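Side-chain contacts in L-serine ammonia-lyase (Rhizomucor miehei CAU432, PDB 5C3U), which belongs to the pyridoxal-phosphate-dependent enzymes, a family of alpha/beta proteins, and carries pyridoxal-5'-phosphate in a pocket lined by its own chain: residues 38-43 with 284-289; 77-82 with 232-237; 118-123 with 130-135; 186-191 with 200-205. All coordinates share one frame; numbering follows the deposited sequence. Where two conformers were deposited one is given.

Contact 1: residues 38-43 with 284-289; sequences VFLKME and AALSLC
Val38 and Leu40 of strand 37-42 lie against Cys289 and Leu286 of helix 280-290, an alpha-on-beta layer of the six-stranded mixed sheet. The backbones stay well apart: Val38 CA is 8.3 Å from Cys289 CA, and Leu40 CA is 9.0 Å from Leu286 CA. The pairing runs in opposite senses along the two chains. Side chains alone span this gap, and no hydrogen bond crosses it.

The two leucines meet through one methyl each, Leu40 CD2 lying 3.9 Å from Leu286 CD2, and the two side chains cross at about a right angle. Neither side chain leaves its backbone straight at the other. In Leu40, CG stands beside the backbone N (chi1 -54°), and the second torsion is extended, which carries the terminal methyls across. Phe270 of helix 260-274 touches both leucines, and Val309 of the adjacent strand 306-311 borders Leu40 and Cys289, so both leucines and Cys289 are buried among apolar side chains. The side chain of Leu286 is about 10 Å from the bound pyridoxal-5'-phosphate. Toward the strand's beginning the contact is looser, with the thiol sulfur Cys289 SG resting 4.3 Å from Val38 CG1.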
loop_
_atom_site.group_PDB
_atom_site.type_symbol
_atom_site.label_atom_id
_atom_site.label_comp_id
_atom_site.label_asym_id
_atom_site.label_seq_id
_atom_site.Cartn_x
_atom_site.Cartn_y
_atom_site.Cartn_z
ATOM N N VAL A 38 17.176 -10.201 -4.898
ATOM C CA VAL A 38 15.828 -9.749 -4.571
ATOM C C VAL A 38 15.716 -9.564 -3.067
ATOM O O VAL A 38 15.985 -10.500 -2.289
ATOM C CB VAL A 38 14.764 -10.746 -5.096
ATOM C CG1 VAL A 38 13.353 -10.341 -4.672
ATOM C CG2 VAL A 38 14.852 -10.839 -6.614
ATOM N N PHE A 39 15.341 -8.344 -2.666
ATOM C CA PHE A 39 15.114 -8.028 -1.266
ATOM C C PHE A 39 13.648 -7.670 -1.070
ATOM O O PHE A 39 13.045 -7.010 -1.919
ATOM C CB PHE A 39 15.969 -6.852 -0.829
ATOM C CG PHE A 39 17.437 -7.148 -0.811
ATOM C CD1 PHE A 39 18.232 -6.851 -1.919
ATOM C CD2 PHE A 39 18.022 -7.725 0.313
ATOM C CE1 PHE A 39 19.594 -7.128 -1.893
ATOM C CE2 PHE A 39 19.381 -7.990 0.347
ATOM C CZ PHE A 39 20.163 -7.697 -0.761
ATOM N N LEU A 40 13.094 -8.086 0.056
ATOM C CA LEU A 40 11.685 -7.862 0.339
ATOM C C LEU A 40 11.557 -6.974 1.568
ATOM O O LEU A 40 12.031 -7.336 2.651
ATOM C CB LEU A 40 10.988 -9.203 0.575
ATOM C CG LEU A 40 11.156 -10.257 -0.523
ATOM C CD1 LEU A 40 10.531 -11.565 -0.073
ATOM C CD2 LEU A 40 10.572 -9.786 -1.846
ATOM N N LYS A 41 10.940 -5.802 1.389
ATOM C CA LYS A 41 10.711 -4.862 2.495
ATOM C C LYS A 41 9.371 -5.214 3.158
ATOM O O LYS A 41 8.314 -5.055 2.550
ATOM C CB LYS A 41 10.734 -3.417 1.964
ATOM C CG LYS A 41 10.598 -2.333 3.022
ATOM C CD LYS A 41 11.662 -2.461 4.111
ATOM C CE LYS A 41 11.733 -1.168 4.916
ATOM N NZ LYS A 41 12.635 -1.320 6.101
ATOM N N MET A 42 9.420 -5.732 4.390
ATOM C CA MET A 42 8.275 -6.413 5.004
ATOM C C MET A 42 7.332 -5.523 5.836
ATOM O O MET A 42 7.335 -5.569 7.067
ATOM C CB MET A 42 8.757 -7.600 5.871
ATOM C CG MET A 42 9.648 -8.587 5.115
ATOM S SD MET A 42 8.772 -9.352 3.736
ATOM C CE MET A 42 7.554 -10.296 4.649
ATOM N N GLU A 43 6.482 -4.764 5.156
ATOM C CA GLU A 43 5.499 -3.898 5.835
ATOM C C GLU A 43 4.329 -4.610 6.549
ATOM O O GLU A 43 3.546 -3.973 7.286
ATOM C CB GLU A 43 5.015 -2.833 4.841
ATOM C CG GLU A 43 6.162 -1.987 4.300
ATOM C CD GLU A 43 6.873 -1.205 5.405
ATOM O OE1 GLU A 43 6.203 -0.400 6.088
ATOM O OE2 GLU A 43 8.097 -1.391 5.584
ATOM N N ALA A 284 0.492 -8.137 -6.275
ATOM C CA ALA A 284 0.760 -7.491 -7.578
ATOM C C ALA A 284 2.250 -7.149 -7.753
ATOM O O ALA A 284 2.817 -7.395 -8.815
ATOM C CB ALA A 284 -0.110 -6.259 -7.779
ATOM N N ALA A 285 2.875 -6.583 -6.721
ATOM C CA ALA A 285 4.295 -6.236 -6.808
ATOM C C ALA A 285 5.183 -7.476 -6.856
ATOM O O ALA A 285 6.107 -7.544 -7.659
ATOM C CB ALA A 285 4.710 -5.330 -5.664
ATOM N N LEU A 286 4.879 -8.461 -6.012
ATOM C CA LEU A 286 5.625 -9.722 -5.999
ATOM C C LEU A 286 5.545 -10.477 -7.330
ATOM O O LEU A 286 6.478 -11.212 -7.702
ATOM C CB LEU A 286 5.094 -10.618 -4.855
ATOM C CG LEU A 286 5.492 -10.206 -3.432
ATOM C CD1 LEU A 286 4.621 -10.839 -2.353
ATOM C CD2 LEU A 286 6.944 -10.576 -3.161
ATOM N N SER A 287 4.442 -10.283 -8.050
ATOM C CA SER A 287 4.210 -11.028 -9.288
ATOM C C SER A 287 5.239 -10.708 -10.373
ATOM O O SER A 287 5.541 -11.565 -11.207
ATOM C CB SER A 287 2.763 -10.855 -9.798
ATOM O OG SER A 287 2.588 -9.657 -10.519
ATOM N N LEU A 288 5.819 -9.515 -10.326
ATOM C CA LEU A 288 6.864 -9.177 -11.299
ATOM C C LEU A 288 8.081 -10.077 -11.122
ATOM O O LEU A 288 8.755 -10.416 -12.096
ATOM C CB LEU A 288 7.260 -7.707 -11.229
ATOM C CG LEU A 288 6.160 -6.687 -11.533
ATOM C CD1 LEU A 288 6.820 -5.340 -11.739
ATOM C CD2 LEU A 288 5.351 -7.066 -12.766
ATOM N N CYS A 289 8.339 -10.497 -9.882
ATOM C CA CYS A 289 9.464 -11.388 -9.618
ATOM C C CYS A 289 9.137 -12.834 -9.941
ATOM O O CYS A 289 9.907 -13.515 -10.636
ATOM C CB CYS A 289 9.935 -11.233 -8.169
ATOM S SG CYS A 289 10.618 -9.582 -7.896
#

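Contact 2: residues 77-82 with 232-237; sequences SGPNTV and ATSLIS. With PLP (pyridoxal-5'-phosphate), chain B.
Polar contacts gather round Asn80 and Ser234, which belong to the pyridoxal-5'-phosphate pocket, as does Leu235. Asn80 ND2 donates a bent hydrogen bond (137°) to O3 of pyridoxal-5'-phosphate at 3.1 Å and lies 3.0 Å from Ser234 OG. Glu279 takes hold of both residues, its OE2 bonded to Asn80 ND2 and its OE1 to Ser234 OG, while Asn80 OD1 accepts from the backbone N of Ser315; the amide plane is thus fixed from both of its ends. A water adds a bridge, accepting from Asn80 N (2.9 Å) and donating to Ser234 OG (2.8 Å).

Van der Waals contacts add to this on one face of the pyridine ring: Ser234 CB stands 3.6 Å from C3 of pyridoxal-5'-phosphate, and Leu235 CD2 is 3.7 Å from its C6. Farther out, the Pro79 ring meets Thr233, whose CG2 is anti to the backbone N and comes to 4.1 Å from Pro79 CD; OG1 of that threonine is bonded to Asp316.

Gly78 holds the N-cap position of helix 79-92, whose first turn, with Pro79 and Asn80, faces the short 3-10 turn 233-235 in the loop between helices 212-219 and 242-250. Trp126 of helix 126-134 packs on both Pro79 and Thr233.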
loop_
_atom_site.group_PDB
_atom_site.type_symbol
_atom_site.label_atom_id
_atom_site.label_comp_id
_atom_site.label_asym_id
_atom_site.label_seq_id
_atom_site.Cartn_x
_atom_site.Cartn_y
_atom_site.Cartn_z
ATOM N N SER A 77 -12.045 4.691 4.245
ATOM C CA SER A 77 -11.226 4.704 3.013
ATOM C C SER A 77 -10.336 3.472 2.827
ATOM O O SER A 77 -9.113 3.603 2.592
ATOM C CB SER A 77 -10.338 5.951 2.964
ATOM O OG SER A 77 -11.104 7.109 2.684
ATOM N N GLY A 78 -10.932 2.292 2.941
ATOM C CA GLY A 78 -10.222 1.053 2.595
ATOM C C GLY A 78 -9.836 0.231 3.809
ATOM O O GLY A 78 -9.708 0.772 4.910
ATOM N N PRO A 79 -9.576 -1.070 3.604
ATOM C CA PRO A 79 -9.445 -1.927 4.800
ATOM C C PRO A 79 -8.204 -1.592 5.629
ATOM O O PRO A 79 -8.263 -1.569 6.876
ATOM C CB PRO A 79 -9.345 -3.341 4.214
ATOM C CG PRO A 79 -8.969 -3.153 2.778
ATOM C CD PRO A 79 -9.610 -1.864 2.359
ATOM N N ASN A 80 -7.082 -1.344 4.968
ATOM C CA ASN A 80 -5.877 -1.113 5.756
ATOM C C ASN A 80 -5.818 0.276 6.337
ATOM O O ASN A 80 -5.192 0.479 7.383
ATOM C CB ASN A 80 -4.654 -1.487 4.961
ATOM C CG ASN A 80 -4.727 -2.934 4.520
ATOM O OD1 ASN A 80 -4.931 -3.825 5.371
ATOM N ND2 ASN A 80 -4.632 -3.184 3.219
ATOM N N THR A 81 -6.472 1.222 5.666
ATOM C CA THR A 81 -6.568 2.574 6.212
ATOM C C THR A 81 -7.382 2.563 7.503
ATOM O O THR A 81 -6.930 3.110 8.515
ATOM C CB THR A 81 -7.166 3.544 5.198
ATOM O OG1 THR A 81 -6.479 3.338 3.961
ATOM C CG2 THR A 81 -6.963 5.007 5.668
ATOM N N VAL A 82 -8.545 1.907 7.493
ATOM C CA VAL A 82 -9.390 1.940 8.687
ATOM C C VAL A 82 -8.693 1.228 9.822
ATOM O O VAL A 82 -8.773 1.677 10.954
ATOM C CB VAL A 82 -10.857 1.453 8.493
ATOM C CG1 VAL A 82 -11.558 2.337 7.454
ATOM C CG2 VAL A 82 -10.961 -0.039 8.129
ATOM N N ALA A 232 -7.358 -7.039 -5.810
ATOM C CA ALA A 232 -6.406 -6.184 -5.115
ATOM C C ALA A 232 -7.169 -4.976 -4.545
ATOM O O ALA A 232 -7.128 -3.877 -5.075
ATOM C CB ALA A 232 -5.269 -5.757 -6.041
ATOM N N THR A 233 -7.852 -5.204 -3.428
ATOM C CA THR A 233 -8.815 -4.227 -2.909
ATOM C C THR A 233 -8.178 -2.876 -2.613
ATOM O O THR A 233 -8.800 -1.842 -2.887
ATOM C CB THR A 233 -9.430 -4.754 -1.587
ATOM O OG1 THR A 233 -9.934 -6.075 -1.809
ATOM C CG2 THR A 233 -10.552 -3.822 -1.077
ATOM N N SER A 234 -6.946 -2.873 -2.085
ATOM C CA SER A 234 -6.320 -1.624 -1.672
ATOM C C SER A 234 -5.792 -0.821 -2.853
ATOM O O SER A 234 -5.399 0.321 -2.688
ATOM C CB SER A 234 -5.231 -1.834 -0.634
ATOM O OG SER A 234 -5.811 -2.433 0.511
ATOM N N LEU A 235 -5.825 -1.419 -4.031
ATOM C CA LEU A 235 -5.365 -0.728 -5.251
ATOM C C LEU A 235 -6.498 -0.110 -6.046
ATOM O O LEU A 235 -6.247 0.591 -7.042
ATOM C CB LEU A 235 -4.522 -1.669 -6.144
ATOM C CG LEU A 235 -3.278 -2.329 -5.511
ATOM C CD1 LEU A 235 -2.381 -3.005 -6.545
ATOM C CD2 LEU A 235 -2.455 -1.383 -4.613
ATOM N N ILE A 236 -7.739 -0.341 -5.630
ATOM C CA ILE A 236 -8.884 0.312 -6.268
ATOM C C ILE A 236 -8.872 1.818 -5.937
ATOM O O ILE A 236 -8.822 2.205 -4.775
ATOM C CB ILE A 236 -10.218 -0.320 -5.821
ATOM C CG1 ILE A 236 -10.245 -1.813 -6.176
ATOM C CG2 ILE A 236 -11.419 0.427 -6.405
ATOM C CD1 ILE A 236 -11.377 -2.599 -5.540
ATOM N N SER A 237 -8.884 2.674 -6.961
ATOM C CA SER A 237 -9.049 4.103 -6.730
ATOM C C SER A 237 -9.803 4.686 -7.935
ATOM O O SER A 237 -9.619 4.215 -9.065
ATOM C CB SER A 237 -7.686 4.785 -6.571
ATOM O OG SER A 237 -7.815 6.130 -6.126
HETATM N N1 PLP B . -0.820 -2.207 -0.710
HETATM C C2 PLP B . -1.520 -2.226 0.438
HETATM C C2A PLP B . -1.750 -3.501 1.213
HETATM C C3 PLP B . -2.088 -0.974 0.944
HETATM O O3 PLP B . -2.802 -0.961 2.113
HETATM C C4 PLP B . -1.821 0.251 0.159
HETATM C C4A PLP B . -2.338 1.542 0.637
HETATM C C5 PLP B . -1.036 0.155 -1.098
HETATM C C6 PLP B . -0.563 -1.111 -1.460
HETATM C C5A PLP B . -0.729 1.375 -1.969
HETATM O O4P PLP B . -1.700 2.379 -1.700
HETATM P P PLP B . -1.720 3.915 -2.216
HETATM O O1P PLP B . -0.928 4.737 -1.260
HETATM O O2P PLP B . -1.216 3.960 -3.670
HETATM O O3P PLP B . -3.188 4.146 -2.144
HETATM O O HOH W 1 -6.537 -0.335 2.278
#

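Contact 3: residues 118-123 with 130-135; sequences HLILYG and EVHARK
The phenol ring of Tyr122 and the imidazole of His132 lie face to face, their centroids 3.8 Å apart and their planes only 11° from parallel. ND1 of His132 sits over the centre of the tyrosine ring, while Tyr122 CG sits over the centre of the imidazole. At the edge of the imidazole, near its plane, Ile120 CG2 approaches His132 NE2 to 4.4 Å. The closest pair in the stack is Tyr122 CD2 with His132 CG, 3.5 Å apart.

Both side chains are swung out alike, with CG anti to the backbone N (chi1 -166° in Tyr122, -169° in His132). One comes from just beyond the strand and the other from the helix, and the side chains cross at about a right angle, yet their rings come to rest flat on one another. On the helix one turn connects Glu130 with Arg134, whose NE and NH1 grip a single oxygen, Glu130 OE2, side-on and in the guanidinium plane, each at 3.1 Å. This salt bridge lies away from the stacked rings, beside Tyr143 of strand 141-143.

The contact sits at one margin of the four-stranded parallel sheet, where strand 118-121 is an outermost strand; helix 126-134 leads from it to strand 141-143 at the other margin. Ile120 also packs on Ile97 and Leu136, and Ala133 reaches Val99. Tyr122 is exposed, and the stack lies at the protein surface, joining the end of the strand to the helix that follows it. With no hydrogen bond between the segments, dispersion between two flat faces carries the contact; if the imidazole were protonated, a cation-pi component would probably be added.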
loop_
_atom_site.group_PDB
_atom_site.type_symbol
_atom_site.label_atom_id
_atom_site.label_comp_id
_atom_site.label_asym_id
_atom_site.label_seq_id
_atom_site.Cartn_x
_atom_site.Cartn_y
_atom_site.Cartn_z
ATOM N N HIS A 118 -15.722 3.173 17.164
ATOM C CA HIS A 118 -17.132 3.009 16.825
ATOM C C HIS A 118 -17.280 2.544 15.411
ATOM O O HIS A 118 -16.955 3.265 14.466
ATOM C CB HIS A 118 -17.896 4.287 17.135
ATOM C CG HIS A 118 -17.716 4.727 18.565
ATOM N ND1 HIS A 118 -16.862 5.705 18.923
ATOM C CD2 HIS A 118 -18.259 4.225 19.750
ATOM C CE1 HIS A 118 -16.881 5.851 20.268
ATOM N NE2 HIS A 118 -17.738 4.945 20.772
ATOM N N LEU A 119 -17.760 1.311 15.262
ATOM C CA LEU A 119 -17.833 0.673 13.961
ATOM C C LEU A 119 -19.231 0.746 13.372
ATOM O O LEU A 119 -20.205 0.391 14.025
ATOM C CB LEU A 119 -17.381 -0.788 14.070
ATOM C CG LEU A 119 -17.401 -1.640 12.800
ATOM C CD1 LEU A 119 -16.456 -1.048 11.756
ATOM C CD2 LEU A 119 -17.012 -3.065 13.153
ATOM N N ILE A 120 -19.319 1.216 12.130
ATOM C CA ILE A 120 -20.566 1.246 11.374
ATOM C C ILE A 120 -20.412 0.380 10.124
ATOM O O ILE A 120 -19.409 0.489 9.414
ATOM C CB ILE A 120 -20.909 2.702 10.983
ATOM C CG1 ILE A 120 -21.149 3.521 12.258
ATOM C CG2 ILE A 120 -22.102 2.769 10.029
ATOM C CD1 ILE A 120 -20.954 5.004 12.120
ATOM N N LEU A 121 -21.399 -0.475 9.859
ATOM C CA LEU A 121 -21.386 -1.314 8.668
ATOM C C LEU A 121 -22.297 -0.718 7.613
ATOM O O LEU A 121 -23.508 -0.602 7.817
ATOM C CB LEU A 121 -21.787 -2.759 9.004
ATOM C CG LEU A 121 -20.642 -3.696 9.400
ATOM C CD1 LEU A 121 -20.161 -3.437 10.820
ATOM C CD2 LEU A 121 -21.058 -5.157 9.251
ATOM N N TYR A 122 -21.719 -0.312 6.485
ATOM C CA TYR A 122 -22.493 0.393 5.473
ATOM C C TYR A 122 -21.831 0.365 4.113
ATOM O O TYR A 122 -20.647 0.680 4.000
ATOM C CB TYR A 122 -22.698 1.868 5.888
ATOM C CG TYR A 122 -23.760 2.566 5.081
ATOM C CD1 TYR A 122 -25.068 2.640 5.550
ATOM C CD2 TYR A 122 -23.470 3.135 3.840
ATOM C CE1 TYR A 122 -26.060 3.271 4.814
ATOM C CE2 TYR A 122 -24.455 3.762 3.089
ATOM C CZ TYR A 122 -25.751 3.824 3.584
ATOM O OH TYR A 122 -26.751 4.436 2.859
ATOM N N GLY A 123 -22.618 0.036 3.084
ATOM C CA GLY A 123 -22.159 0.090 1.689
ATOM C C GLY A 123 -21.873 -1.265 1.059
ATOM O O GLY A 123 -21.601 -2.249 1.754
ATOM N N GLU A 130 -16.591 4.909 2.124
ATOM C CA GLU A 130 -15.949 6.212 2.152
ATOM C C GLU A 130 -16.958 7.349 1.993
ATOM O O GLU A 130 -16.861 8.360 2.687
ATOM C CB GLU A 130 -14.855 6.332 1.083
ATOM C CG GLU A 130 -14.120 7.671 1.131
ATOM C CD GLU A 130 -13.152 7.888 -0.016
ATOM O OE1 GLU A 130 -12.942 6.960 -0.834
ATOM O OE2 GLU A 130 -12.603 9.009 -0.100
ATOM N N VAL A 131 -17.886 7.188 1.044
ATOM C CA VAL A 131 -18.888 8.221 0.764
ATOM C C VAL A 131 -19.730 8.455 2.008
ATOM O O VAL A 131 -19.937 9.598 2.406
ATOM C CB VAL A 131 -19.745 7.897 -0.488
ATOM C CG1 VAL A 131 -21.054 8.688 -0.490
ATOM C CG2 VAL A 131 -18.949 8.182 -1.764
ATOM N N HIS A 132 -20.152 7.368 2.647
ATOM C CA HIS A 132 -20.913 7.433 3.881
ATOM C C HIS A 132 -20.116 8.022 5.018
ATOM O O HIS A 132 -20.576 8.952 5.690
ATOM C CB HIS A 132 -21.410 6.057 4.264
ATOM C CG HIS A 132 -22.423 6.073 5.373
ATOM N ND1 HIS A 132 -23.655 6.606 5.222
ATOM C CD2 HIS A 132 -22.357 5.598 6.676
ATOM C CE1 HIS A 132 -24.338 6.481 6.375
ATOM N NE2 HIS A 132 -23.547 5.857 7.262
ATOM N N ALA A 133 -18.903 7.515 5.233
ATOM C CA ALA A 133 -18.029 8.072 6.282
ATOM C C ALA A 133 -17.840 9.580 6.159
ATOM O O ALA A 133 -17.849 10.292 7.158
ATOM C CB ALA A 133 -16.673 7.362 6.312
ATOM N N ARG A 134 -17.686 10.077 4.934
ATOM C CA ARG A 134 -17.475 11.504 4.743
ATOM C C ARG A 134 -18.612 12.365 5.269
ATOM O O ARG A 134 -18.362 13.472 5.761
ATOM C CB ARG A 134 -17.163 11.839 3.289
ATOM C CG ARG A 134 -15.745 11.446 2.906
ATOM C CD ARG A 134 -15.396 11.877 1.485
ATOM N NE ARG A 134 -14.032 11.458 1.149
ATOM C CZ ARG A 134 -12.937 12.126 1.493
ATOM N NH1 ARG A 134 -11.736 11.660 1.161
ATOM N NH2 ARG A 134 -13.039 13.245 2.192
ATOM N N LYS A 135 -19.832 11.840 5.216
ATOM C CA LYS A 135 -21.017 12.546 5.732
ATOM C C LYS A 135 -21.145 12.491 7.265
ATOM O O LYS A 135 -22.084 13.063 7.821
ATOM C CB LYS A 135 -22.315 11.985 5.135
ATOM C CG LYS A 135 -22.274 11.515 3.695
ATOM C CD LYS A 135 -22.459 12.631 2.689
ATOM C CE LYS A 135 -22.996 12.073 1.377
ATOM N NZ LYS A 135 -22.599 12.934 0.226
#

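Contact 4: residues 186-191 with 200-205; sequences NGVIMG and VPVIAV
Val188 and Ile189, the two helical residues that touch Val202, lie on a turn whose shortest polar bond joins Gly191 N to Gly187 O at 2.8 Å; Met190 N to Asn186 O follows at 2.9 Å. Such bonds keep the polar backbone of helix 183-194 occupied within itself, and none crosses to segment 200-205. The amide of Asn186 is engaged with other partners: OD1 is bonded to Ser244 and ND2 to Ser241, which ties the helix to the first turn of helix 242-250, where Ser244 lies, and to Ser241 just before it.

Across the interface everything is aliphatic. A single methyl of the strand residue, Val202 CG2, does the touching, 4.0 Å from Val188 CG1 and 4.4 Å from Ile189 CG1. Two neighbouring helical side chains therefore share one methyl. On Val188 the touching branch is the one anti to the backbone N (chi1 173°), which points it at the strand, whereas the Val202 methyl stands beside its own backbone N. The two valines meet at a slant, and the backbones stay apart, with Ile189 CA 7.6 Å from Val202 CA.

All three residues are buried. His251 touches both Ile189 and Val202, and Ile159 of helix 150-166 packs on Val188. On the strand's other side, Ile203 and Val205 turn to helix 280-290, so the sheet has helices on both faces. The contact is the helix-to-second-strand packing of a beta-alpha-beta unit formed by strand 174-178, helix 183-194 and parallel strand 202-207, the repeating element of an alpha/beta fold.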
loop_
_atom_site.group_PDB
_atom_site.type_symbol
_atom_site.label_atom_id
_atom_site.label_comp_id
_atom_site.label_asym_id
_atom_site.label_seq_id
_atom_site.Cartn_x
_atom_site.Cartn_y
_atom_site.Cartn_z
ATOM N N ASN A 186 4.120 8.328 -3.982
ATOM C CA ASN A 186 4.615 9.691 -3.712
ATOM C C ASN A 186 5.678 9.721 -2.617
ATOM O O ASN A 186 6.700 10.392 -2.757
ATOM C CB ASN A 186 3.455 10.648 -3.351
ATOM C CG ASN A 186 2.433 10.811 -4.476
ATOM O OD1 ASN A 186 2.667 10.412 -5.622
ATOM N ND2 ASN A 186 1.279 11.391 -4.143
ATOM N N GLY A 187 5.429 9.017 -1.509
ATOM C CA GLY A 187 6.431 8.945 -0.453
ATOM C C GLY A 187 7.734 8.294 -0.923
ATOM O O GLY A 187 8.827 8.743 -0.576
ATOM N N VAL A 188 7.622 7.236 -1.721
ATOM C CA VAL A 188 8.817 6.572 -2.242
ATOM C C VAL A 188 9.650 7.534 -3.109
ATOM O O VAL A 188 10.855 7.737 -2.863
ATOM C CB VAL A 188 8.456 5.262 -2.976
ATOM C CG1 VAL A 188 9.674 4.660 -3.660
ATOM C CG2 VAL A 188 7.901 4.257 -1.964
ATOM N N ILE A 189 8.999 8.173 -4.066
ATOM C CA ILE A 189 9.714 9.096 -4.941
ATOM C C ILE A 189 10.318 10.261 -4.135
ATOM O O ILE A 189 11.496 10.613 -4.312
ATOM C CB ILE A 189 8.803 9.626 -6.048
ATOM C CG1 ILE A 189 8.405 8.492 -7.001
ATOM C CG2 ILE A 189 9.500 10.742 -6.820
ATOM C CD1 ILE A 189 7.227 8.862 -7.873
ATOM N N MET A 190 9.531 10.832 -3.230
ATOM C CA MET A 190 10.029 11.925 -2.385
ATOM C C MET A 190 11.190 11.499 -1.492
ATOM O O MET A 190 12.177 12.229 -1.368
ATOM C CB MET A 190 8.898 12.552 -1.568
ATOM C CG MET A 190 7.953 13.374 -2.424
ATOM S SD MET A 190 6.408 13.831 -1.603
ATOM C CE MET A 190 6.302 15.525 -2.177
ATOM N N GLY A 191 11.073 10.320 -0.872
ATOM C CA GLY A 191 12.179 9.717 -0.128
ATOM C C GLY A 191 13.440 9.515 -0.955
ATOM O O GLY A 191 14.553 9.762 -0.468
ATOM N N VAL A 200 17.114 6.045 -9.224
ATOM C CA VAL A 200 16.515 4.730 -8.943
ATOM C C VAL A 200 15.103 4.660 -9.547
ATOM O O VAL A 200 14.230 5.440 -9.162
ATOM C CB VAL A 200 16.494 4.447 -7.418
ATOM C CG1 VAL A 200 15.730 3.171 -7.091
ATOM C CG2 VAL A 200 17.907 4.369 -6.859
ATOM N N PRO A 201 14.880 3.756 -10.522
ATOM C CA PRO A 201 13.549 3.591 -11.120
ATOM C C PRO A 201 12.575 3.016 -10.108
ATOM O O PRO A 201 12.959 2.173 -9.297
ATOM C CB PRO A 201 13.758 2.544 -12.228
ATOM C CG PRO A 201 15.234 2.364 -12.362
ATOM C CD PRO A 201 15.860 2.805 -11.075
ATOM N N VAL A 202 11.341 3.495 -10.145
ATOM C CA VAL A 202 10.275 2.894 -9.363
ATOM C C VAL A 202 9.344 2.230 -10.370
ATOM O O VAL A 202 8.895 2.865 -11.325
ATOM C CB VAL A 202 9.508 3.932 -8.501
ATOM C CG1 VAL A 202 8.390 3.252 -7.730
ATOM C CG2 VAL A 202 10.457 4.652 -7.551
ATOM N N ILE A 203 9.098 0.933 -10.187
ATOM C CA ILE A 203 8.134 0.257 -11.002
ATOM C C ILE A 203 6.824 0.329 -10.235
ATOM O O ILE A 203 6.696 -0.233 -9.130
ATOM C CB ILE A 203 8.595 -1.175 -11.344
ATOM C CG1 ILE A 203 9.915 -1.063 -12.103
ATOM C CG2 ILE A 203 7.552 -1.887 -12.198
ATOM C CD1 ILE A 203 10.847 -2.221 -11.881
ATOM N N ALA A 204 5.874 1.051 -10.825
ATOM C CA ALA A 204 4.589 1.346 -10.195
ATOM C C ALA A 204 3.585 0.321 -10.690
ATOM O O ALA A 204 3.147 0.395 -11.823
ATOM C CB ALA A 204 4.129 2.759 -10.554
ATOM N N VAL A 205 3.177 -0.616 -9.826
ATOM C CA VAL A 205 2.372 -1.745 -10.282
ATOM C C VAL A 205 0.898 -1.622 -9.878
ATOM O O VAL A 205 0.587 -1.294 -8.747
ATOM C CB VAL A 205 2.967 -3.107 -9.830
ATOM C CG1 VAL A 205 3.207 -3.132 -8.325
ATOM C CG2 VAL A 205 2.061 -4.261 -10.250
#

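In the fold
From the N terminus, contact 1 opens at 38-43 and contact 2 at 77-82; both stay open while contact 3 (118-123 with 130-135) and then contact 4 (186-191 with 200-205) open and close as short local loops. Contact 2 closes at 232-237 and contact 1, the longest loop, at 284-289. Contacts 3 and 4 thus follow in series inside contact 2, itself inside contact 1, and none cross. Contacts 1 and 4 share the six-stranded sheet, where Val205 packs on Ala285. Contact 3 belongs to the four-stranded sheet and reaches contact 2 where Ser77 meets Glu130. Contact 2, through Leu235, touches contacts 1 and 4, joining the two sheet regions beside the pyridoxal-5'-phosphate.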